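Long-range contact in putative methyltransferase protein (Bacteroides fragilis, PDB 5BP9), which binds S-adenosyl-L-homocysteine and probably acts as an S-adenosylmethionine-dependent methyltransferase: residues A63-F73 / E226-K234. Sequence-based numbering, arbitrary orientation.
Sequences ADRLRVFSSQF and EIDFRMQYK. With ETE (2-{2-[2-2-(methoxy-ethoxy)-ethoxy]-ethoxy}-ethanol), chain B.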
ATOM      1  N   ALA A  63       3.465  -4.284  22.538  1.00 24.29           N
ATOM      2  CA  ALA A  63       4.536  -4.345  21.547  1.00 21.44           C
ATOM      3  C   ALA A  63       5.595  -3.294  21.843  1.00 19.82           C
ATOM      4  O   ALA A  63       5.310  -2.270  22.462  1.00 22.79           O
ATOM      5  CB  ALA A  63       3.964  -4.157  20.130  1.00 22.84           C
ATOM      6  N   ASP A  64       6.826  -3.578  21.412  1.00 14.77           N
ATOM      7  CA  ASP A  64       7.899  -2.603  21.374  1.00 15.71           C
ATOM      8  C   ASP A  64       7.592  -1.687  20.149  1.00 15.13           C
ATOM      9  O   ASP A  64       6.539  -1.797  19.481  1.00 18.03           O
ATOM     10  CB  ASP A  64       9.264  -3.334  21.280  1.00 15.89           C
ATOM     11  CG  ASP A  64      10.495  -2.425  21.483  1.00 14.90           C
ATOM     12  OD1 ASP A  64      10.350  -1.211  21.823  1.00 15.25           O
ATOM     13  OD2 ASP A  64      11.639  -2.909  21.271  1.00 16.71           O
ATOM     14  N   ARG A  65       8.485  -0.756  19.875  1.00 14.76           N
ATOM     15  CA  ARG A  65       8.286   0.188  18.803  1.00 13.02           C
ATOM     16  C   ARG A  65       8.803  -0.363  17.477  1.00 12.81           C
ATOM     17  O   ARG A  65       9.848  -1.009  17.406  1.00 15.09           O
ATOM     18  CB  ARG A  65       8.982   1.497  19.122  1.00 15.54           C
ATOM     19  CG  ARG A  65       8.572   2.134  20.435  1.00 16.93           C
ATOM     20  CD  ARG A  65       7.083   2.314  20.613  1.00 19.77           C
ATOM     21  NE  ARG A  65       6.750   2.878  21.925  1.00 20.67           N
ATOM     22  CZ  ARG A  65       6.786   4.166  22.261  1.00 20.27           C
ATOM     23  NH1 ARG A  65       7.153   5.122  21.401  1.00 20.94           N
ATOM     24  NH2 ARG A  65       6.436   4.509  23.497  1.00 23.45           N
ATOM     25  N   LEU A  66       8.036  -0.099  16.432  1.00 12.98           N
ATOM     26  CA  LEU A  66       8.442  -0.404  15.065  1.00 12.59           C
ATOM     27  C   LEU A  66       9.226   0.796  14.548  1.00 13.08           C
ATOM     28  O   LEU A  66       8.665   1.847  14.304  1.00 15.40           O
ATOM     29  CB  LEU A  66       7.217  -0.718  14.194  1.00 11.89           C
ATOM     30  CG  LEU A  66       7.482  -1.021  12.718  1.00 14.00           C
ATOM     31  CD1 LEU A  66       8.428  -2.221  12.541  1.00 14.44           C
ATOM     32  CD2 LEU A  66       6.140  -1.224  12.020  1.00 15.95           C
ATOM     33  N   ARG A  67      10.517   0.594  14.328  1.00 12.24           N
ATOM     34  CA  ARG A  67      11.446   1.670  13.990  1.00 13.21           C
ATOM     35  C   ARG A  67      11.634   1.709  12.473  1.00 14.02           C
ATOM     36  O   ARG A  67      11.732   0.643  11.840  1.00 14.22           O
ATOM     37  CB  ARG A  67      12.782   1.452  14.688  1.00 15.48           C
ATOM     38  CG  ARG A  67      12.650   1.419  16.216  1.00 15.53           C
ATOM     39  CD  ARG A  67      13.861   0.850  16.926  1.00 18.41           C
ATOM     40  NE  ARG A  67      15.026   1.717  16.785  1.00 24.08           N
ATOM     41  CZ  ARG A  67      16.251   1.397  17.209  1.00 22.11           C
ATOM     42  NH1 ARG A  67      16.480   0.213  17.783  1.00 19.43           N
ATOM     43  NH2 ARG A  67      17.252   2.252  17.023  1.00 26.80           N
ATOM     44  N   VAL A  68      11.728   2.933  11.925  1.00 13.21           N
ATOM     45  CA  VAL A  68      11.868   3.149  10.477  0.50 14.79           C
ATOM     46  C   VAL A  68      13.056   4.049  10.210  1.00 14.70           C
ATOM     47  O   VAL A  68      13.132   5.158  10.752  1.00 16.87           O
ATOM     48  CB  VAL A  68      10.635   3.839   9.859  0.50 17.11           C
ATOM     49  CG1 VAL A  68      10.715   3.845   8.339  0.50 19.54           C
ATOM     50  CG2 VAL A  68       9.358   3.149  10.271  0.50 18.40           C
ATOM     51  N   PHE A  69      13.959   3.559   9.370  1.00 14.33           N
ATOM     52  CA  PHE A  69      15.162   4.272   8.949  1.00 13.51           C
ATOM     53  C   PHE A  69      15.054   4.596   7.460  1.00 15.03           C
ATOM     54  O   PHE A  69      14.313   3.952   6.736  1.00 15.71           O
ATOM     55  CB  PHE A  69      16.420   3.440   9.203  1.00 16.22           C
ATOM     56  CG  PHE A  69      16.628   3.021  10.632  1.00 18.96           C
ATOM     57  CD1 PHE A  69      16.033   1.872  11.125  1.00 17.91           C
ATOM     58  CD2 PHE A  69      17.509   3.715  11.447  1.00 24.49           C
ATOM     59  CE1 PHE A  69      16.237   1.459  12.430  1.00 19.67           C
ATOM     60  CE2 PHE A  69      17.737   3.290  12.742  1.00 32.78           C
ATOM     61  CZ  PHE A  69      17.076   2.176  13.234  1.00 27.57           C
ATOM     62  N   SER A  70      15.830   5.578   7.004  1.00 15.14           N
ATOM     63  CA  SER A  70      15.808   5.995   5.613  1.00 16.19           C
ATOM     64  C   SER A  70      17.104   6.681   5.253  1.00 18.52           C
ATOM     65  O   SER A  70      17.729   7.298   6.114  1.00 22.58           O
ATOM     66  CB  SER A  70      14.662   6.981   5.436  1.00 17.11           C
ATOM     67  OG  SER A  70      14.645   7.597   4.175  1.00 17.06           O
ATOM     68  N   SER A  71      17.486   6.611   3.978  1.00 17.54           N
ATOM     69  CA  SER A  71      18.648   7.397   3.537  0.50 20.63           C
ATOM     70  C   SER A  71      18.330   8.903   3.453  1.00 27.14           C
ATOM     71  O   SER A  71      19.256   9.711   3.472  1.00 32.91           O
ATOM     72  CB  SER A  71      19.199   6.893   2.204  0.50 22.18           C
ATOM     73  OG  SER A  71      18.380   7.294   1.135  0.50 21.92           O
ATOM     74  N   GLN A  72      17.039   9.268   3.387  1.00 22.83           N
ATOM     75  CA  GLN A  72      16.578  10.659   3.191  0.60 26.93           C
ATOM     76  C   GLN A  72      16.069  11.343   4.472  1.00 31.48           C
ATOM     77  O   GLN A  72      16.072  12.563   4.567  1.00 30.63           O
ATOM     78  CB  GLN A  72      15.445  10.708   2.157  0.60 27.69           C
ATOM     79  CG  GLN A  72      15.823  10.272   0.739  0.60 31.76           C
ATOM     80  CD  GLN A  72      15.626   8.769   0.457  0.60 21.24           C
ATOM     81  OE1 GLN A  72      14.949   8.037   1.197  0.60 15.18           O
ATOM     82  NE2 GLN A  72      16.219   8.312  -0.626  0.60 22.15           N
ATOM     83  N   PHE A  73      15.597  10.550   5.431  1.00 27.35           N
ATOM     84  CA  PHE A  73      14.927  11.060   6.634  1.00 23.23           C
ATOM     85  C   PHE A  73      15.558  10.485   7.902  1.00 24.84           C
ATOM     86  O   PHE A  73      16.136   9.402   7.867  1.00 25.33           O
ATOM     87  CB  PHE A  73      13.444  10.689   6.577  1.00 25.24           C
ATOM     88  CG  PHE A  73      12.722  11.290   5.417  1.00 30.22           C
ATOM     89  CD1 PHE A  73      12.502  12.666   5.359  1.00 34.59           C
ATOM     90  CD2 PHE A  73      12.291  10.495   4.354  1.00 33.23           C
ATOM     91  CE1 PHE A  73      11.846  13.239   4.267  1.00 40.38           C
ATOM     92  CE2 PHE A  73      11.630  11.061   3.267  1.00 43.88           C
ATOM     93  CZ  PHE A  73      11.413  12.436   3.220  1.00 43.58           C
ATOM     94  N   GLU A 226      10.833   9.251  -4.788  1.00 12.47           N
ATOM     95  CA  GLU A 226      11.493   7.929  -4.718  1.00 13.11           C
ATOM     96  C   GLU A 226      12.342   7.864  -3.436  1.00 14.04           C
ATOM     97  O   GLU A 226      13.521   8.279  -3.422  1.00 18.61           O
ATOM     98  CB  GLU A 226      12.332   7.666  -5.978  1.00 15.47           C
ATOM     99  CG  GLU A 226      11.468   7.463  -7.226  1.00 14.15           C
ATOM    100  CD  GLU A 226      12.245   7.230  -8.488  1.00 18.99           C
ATOM    101  OE1 GLU A 226      13.443   7.581  -8.551  1.00 28.16           O
ATOM    102  OE2 GLU A 226      11.650   6.720  -9.442  1.00 17.80           O
ATOM    103  N   ILE A 227      11.705   7.381  -2.370  1.00 13.90           N
ATOM    104  CA  ILE A 227      12.271   7.293  -1.013  1.00 15.00           C
ATOM    105  C   ILE A 227      12.699   5.839  -0.796  1.00 15.59           C
ATOM    106  O   ILE A 227      12.189   4.924  -1.424  1.00 19.22           O
ATOM    107  CB  ILE A 227      11.175   7.679   0.047  1.00 20.69           C
ATOM    108  CG1 ILE A 227      10.640   9.086  -0.214  1.00 26.00           C
ATOM    109  CG2 ILE A 227      11.674   7.609   1.493  1.00 30.74           C
ATOM    110  CD1 ILE A 227      11.716  10.128  -0.338  1.00 22.38           C
ATOM    111  N   ASP A 228      13.631   5.628   0.114  1.00 15.12           N
ATOM    112  CA  ASP A 228      13.898   4.302   0.631  1.00 16.22           C
ATOM    113  C   ASP A 228      13.751   4.267   2.129  1.00 15.90           C
ATOM    114  O   ASP A 228      13.986   5.259   2.832  1.00 17.55           O
ATOM    115  CB  ASP A 228      15.268   3.803   0.229  1.00 18.41           C
ATOM    116  CG  ASP A 228      16.370   4.679   0.747  1.00 25.42           C
ATOM    117  OD1 ASP A 228      16.793   4.528   1.921  1.00 24.44           O
ATOM    118  OD2 ASP A 228      16.779   5.558  -0.028  1.00 32.23           O
ATOM    119  N   PHE A 229      13.342   3.103   2.592  1.00 13.24           N
ATOM    120  CA  PHE A 229      13.142   2.838   4.008  1.00 14.60           C
ATOM    121  C   PHE A 229      13.726   1.475   4.390  1.00 12.72           C
ATOM    122  O   PHE A 229      13.985   0.636   3.552  1.00 14.65           O
ATOM    123  CB  PHE A 229      11.651   2.842   4.342  1.00 16.65           C
ATOM    124  CG  PHE A 229      10.994   4.190   4.268  1.00 16.06           C
ATOM    125  CD1 PHE A 229      11.323   5.185   5.177  1.00 16.09           C
ATOM    126  CD2 PHE A 229       9.982   4.435   3.374  1.00 23.54           C
ATOM    127  CE1 PHE A 229      10.687   6.398   5.175  1.00 18.92           C
ATOM    128  CE2 PHE A 229       9.342   5.654   3.359  1.00 26.96           C
ATOM    129  CZ  PHE A 229       9.694   6.639   4.251  1.00 24.80           C
ATOM    130  N   ARG A 230      13.869   1.264   5.697  1.00 12.40           N
ATOM    131  CA  ARG A 230      14.195  -0.036   6.263  1.00 11.75           C
ATOM    132  C   ARG A 230      13.641  -0.028   7.680  1.00 12.02           C
ATOM    133  O   ARG A 230      13.691   0.987   8.346  1.00 13.19           O
ATOM    134  CB  ARG A 230      15.712  -0.343   6.226  1.00 17.25           C
ATOM    135  CG  ARG A 230      16.564   0.582   7.022  1.00 23.77           C
ATOM    136  CD  ARG A 230      18.040   0.324   6.773  1.00 29.80           C
ATOM    137  NE  ARG A 230      18.875   1.259   7.525  1.00 31.08           N
ATOM    138  CZ  ARG A 230      19.175   2.513   7.160  1.00 30.75           C
ATOM    139  NH1 ARG A 230      18.697   3.064   6.022  1.00 36.41           N
ATOM    140  NH2 ARG A 230      19.971   3.237   7.955  1.00 27.52           N
HETATM  141  N   MSE A 231      13.112  -1.158   8.119  1.00 12.02           N
HETATM  142  CA  MSE A 231      12.440  -1.236   9.427  1.00 12.69           C
HETATM  143  C   MSE A 231      13.124  -2.211  10.329  1.00 11.79           C
HETATM  144  O   MSE A 231      13.809  -3.165   9.884  1.00 12.65           O
HETATM  145  CB  MSE A 231      10.972  -1.610   9.231  1.00 14.05           C
HETATM  146  CG  MSE A 231      10.223  -0.472   8.536  1.00 14.47           C
HETATM  147 SE   MSE A 231       8.318  -0.941   8.316  1.00 17.49          SE
HETATM  148  CE  MSE A 231       8.489  -2.434   7.051  1.00 18.60           C
ATOM    149  N   GLN A 232      13.001  -1.931  11.625  1.00 12.54           N
ATOM    150  CA  GLN A 232      13.537  -2.795  12.676  1.00 13.11           C
ATOM    151  C   GLN A 232      12.487  -2.946  13.777  1.00 12.90           C
ATOM    152  O   GLN A 232      11.866  -1.973  14.148  1.00 13.22           O
ATOM    153  CB  GLN A 232      14.834  -2.222  13.253  1.00 13.88           C
ATOM    154  CG  GLN A 232      15.373  -3.026  14.436  1.00 17.62           C
ATOM    155  CD  GLN A 232      16.535  -2.380  15.122  1.00 16.82           C
ATOM    156  OE1 GLN A 232      17.021  -1.338  14.714  1.00 23.20           O
ATOM    157  NE2 GLN A 232      16.976  -2.996  16.205  1.00 18.64           N
ATOM    158  N   TYR A 233      12.317  -4.167  14.282  1.00 13.71           N
ATOM    159  CA  TYR A 233      11.425  -4.436  15.416  1.00 13.41           C
ATOM    160  C   TYR A 233      12.153  -5.379  16.341  1.00 12.97           C
ATOM    161  O   TYR A 233      12.484  -6.489  15.935  1.00 14.49           O
ATOM    162  CB  TYR A 233      10.099  -5.065  14.963  1.00 12.77           C
ATOM    163  CG  TYR A 233       9.169  -5.312  16.132  1.00 12.94           C
ATOM    164  CD1 TYR A 233       8.579  -4.247  16.798  1.00 12.73           C
ATOM    165  CD2 TYR A 233       8.951  -6.599  16.621  1.00 14.19           C
ATOM    166  CE1 TYR A 233       7.758  -4.463  17.916  1.00 13.63           C
ATOM    167  CE2 TYR A 233       8.147  -6.821  17.744  1.00 14.73           C
ATOM    168  CZ  TYR A 233       7.537  -5.745  18.373  1.00 14.74           C
ATOM    169  OH  TYR A 233       6.747  -5.885  19.495  1.00 16.85           O
ATOM    170  N   LYS A 234      12.438  -4.926  17.578  1.00 13.75           N
ATOM    171  CA  LYS A 234      13.262  -5.706  18.510  1.00 15.92           C
ATOM    172  C   LYS A 234      14.582  -6.012  17.780  1.00 15.83           C
ATOM    173  O   LYS A 234      15.228  -5.065  17.340  1.00 20.08           O
ATOM    174  CB  LYS A 234      12.486  -6.927  19.036  1.00 17.04           C
ATOM    175  CG  LYS A 234      11.239  -6.520  19.812  1.00 16.99           C
ATOM    176  CD  LYS A 234      10.576  -7.718  20.440  1.00 19.49           C
ATOM    177  CE  LYS A 234       9.410  -7.340  21.329  1.00 24.91           C
ATOM    178  NZ  LYS A 234       8.716  -8.541  21.871  1.00 35.27           N
TER
HETATM  179  OH2 ETE B 301       9.153  -4.677   1.179  1.00 42.60           O
HETATM  180  C12 ETE B 301       8.708  -4.344   2.491  1.00 46.71           C
HETATM  181  C22 ETE B 301       7.797  -3.144   2.324  1.00 37.57           C
HETATM  182  OH3 ETE B 301       7.197  -2.787   3.562  1.00 66.93           O
HETATM  183  C13 ETE B 301       6.179  -0.965   4.770  1.00 44.67           C
HETATM  184  C23 ETE B 301       6.382  -1.625   3.414  1.00 49.22           C
HETATM  185  OH4 ETE B 301       5.386   0.214   4.630  1.00 53.53           O
HETATM  186  C14 ETE B 301       6.660   2.229   4.891  1.00 39.25           C
HETATM  187  C24 ETE B 301       5.693   1.259   5.556  1.00 55.47           C
HETATM  188  OH5 ETE B 301       7.227   3.104   5.864  1.00 48.15           O
HETATM  189  C15 ETE B 301       7.100   5.410   6.611  1.00 48.91           C
HETATM  190  C25 ETE B 301       6.329   4.132   6.307  1.00 49.10           C
HETATM  191  OH6 ETE B 301       6.498   6.080   7.723  1.00 79.91           O
HETATM  192  C26 ETE B 301       7.407   6.878   8.481  1.00 53.19           C
HETATM  193  O   HOH W   1      11.985  -2.237  18.543  1.00 15.34           O
HETATM  194  O   HOH W   2      14.755  -1.996  18.354  1.00 22.22           O
HETATM  195  O   HOH W   3      19.047  -1.966  18.418  1.00 30.43           O
HETATM  196  O   HOH W   4      19.929   5.906   7.426  1.00 43.04           O
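Two donors grip Asp228 OD2: Ser71 OG, 2.6 Å away, takes its syn lone pair, while Gln72 NE2 reaches OD2 from above the carboxylate plane. The other oxygen, Asp228 OD1, receives the backbone N of Ser71 at 3.0 Å. Asp228 CG stands between its own N and carbonyl carbon (chi1 61°), which brings the carboxylate round to the turn 70-72. Gln72 folds back at chi2 (90°), and its OE1 accepts Asp228 N in a nearly straight bond of 3.0 Å. Ser70 OG does double duty, donating to Asp228 O and accepting Gln72 N in an ST turn. From here strands 66-69 and 226-233 run antiparallel, the central pair of a four-stranded sheet lying apart from the larger mixed sheet of the methyltransferase fold. Arg67 with Gln232 and Phe69 with Arg230 are its hydrogen-bonded pairs. On their face of the sheet, Phe69 CB sits over the centre of the Arg230 guanidinium, 3.6 Å from Arg230 CZ, and water 4 links Arg230 NH2 to Ser70 O. Gln232 OE1 lies over one face of the Arg67 guanidinium, whose NE pairs with Glu75. The face carrying Val68, Phe229 and Met231 is largely apolar: Val68 CG1 meets Phe229 CD1 at 3.5 Å, and Val68 CG2 lies alongside Met231 CG. Phe229 is sandwiched between Ile227 CG2 and ETE C15; selenomethionine Met231 sets its CE 3.6 Å from ETE C13. The Met231 side chain is about 6 Å from bound S-adenosyl-L-homocysteine at the nearest atoms. Beyond Leu66, Tyr233 OH accepts Asp64 N at 3.0 Å and also bonds Asp56 of helix 49-60.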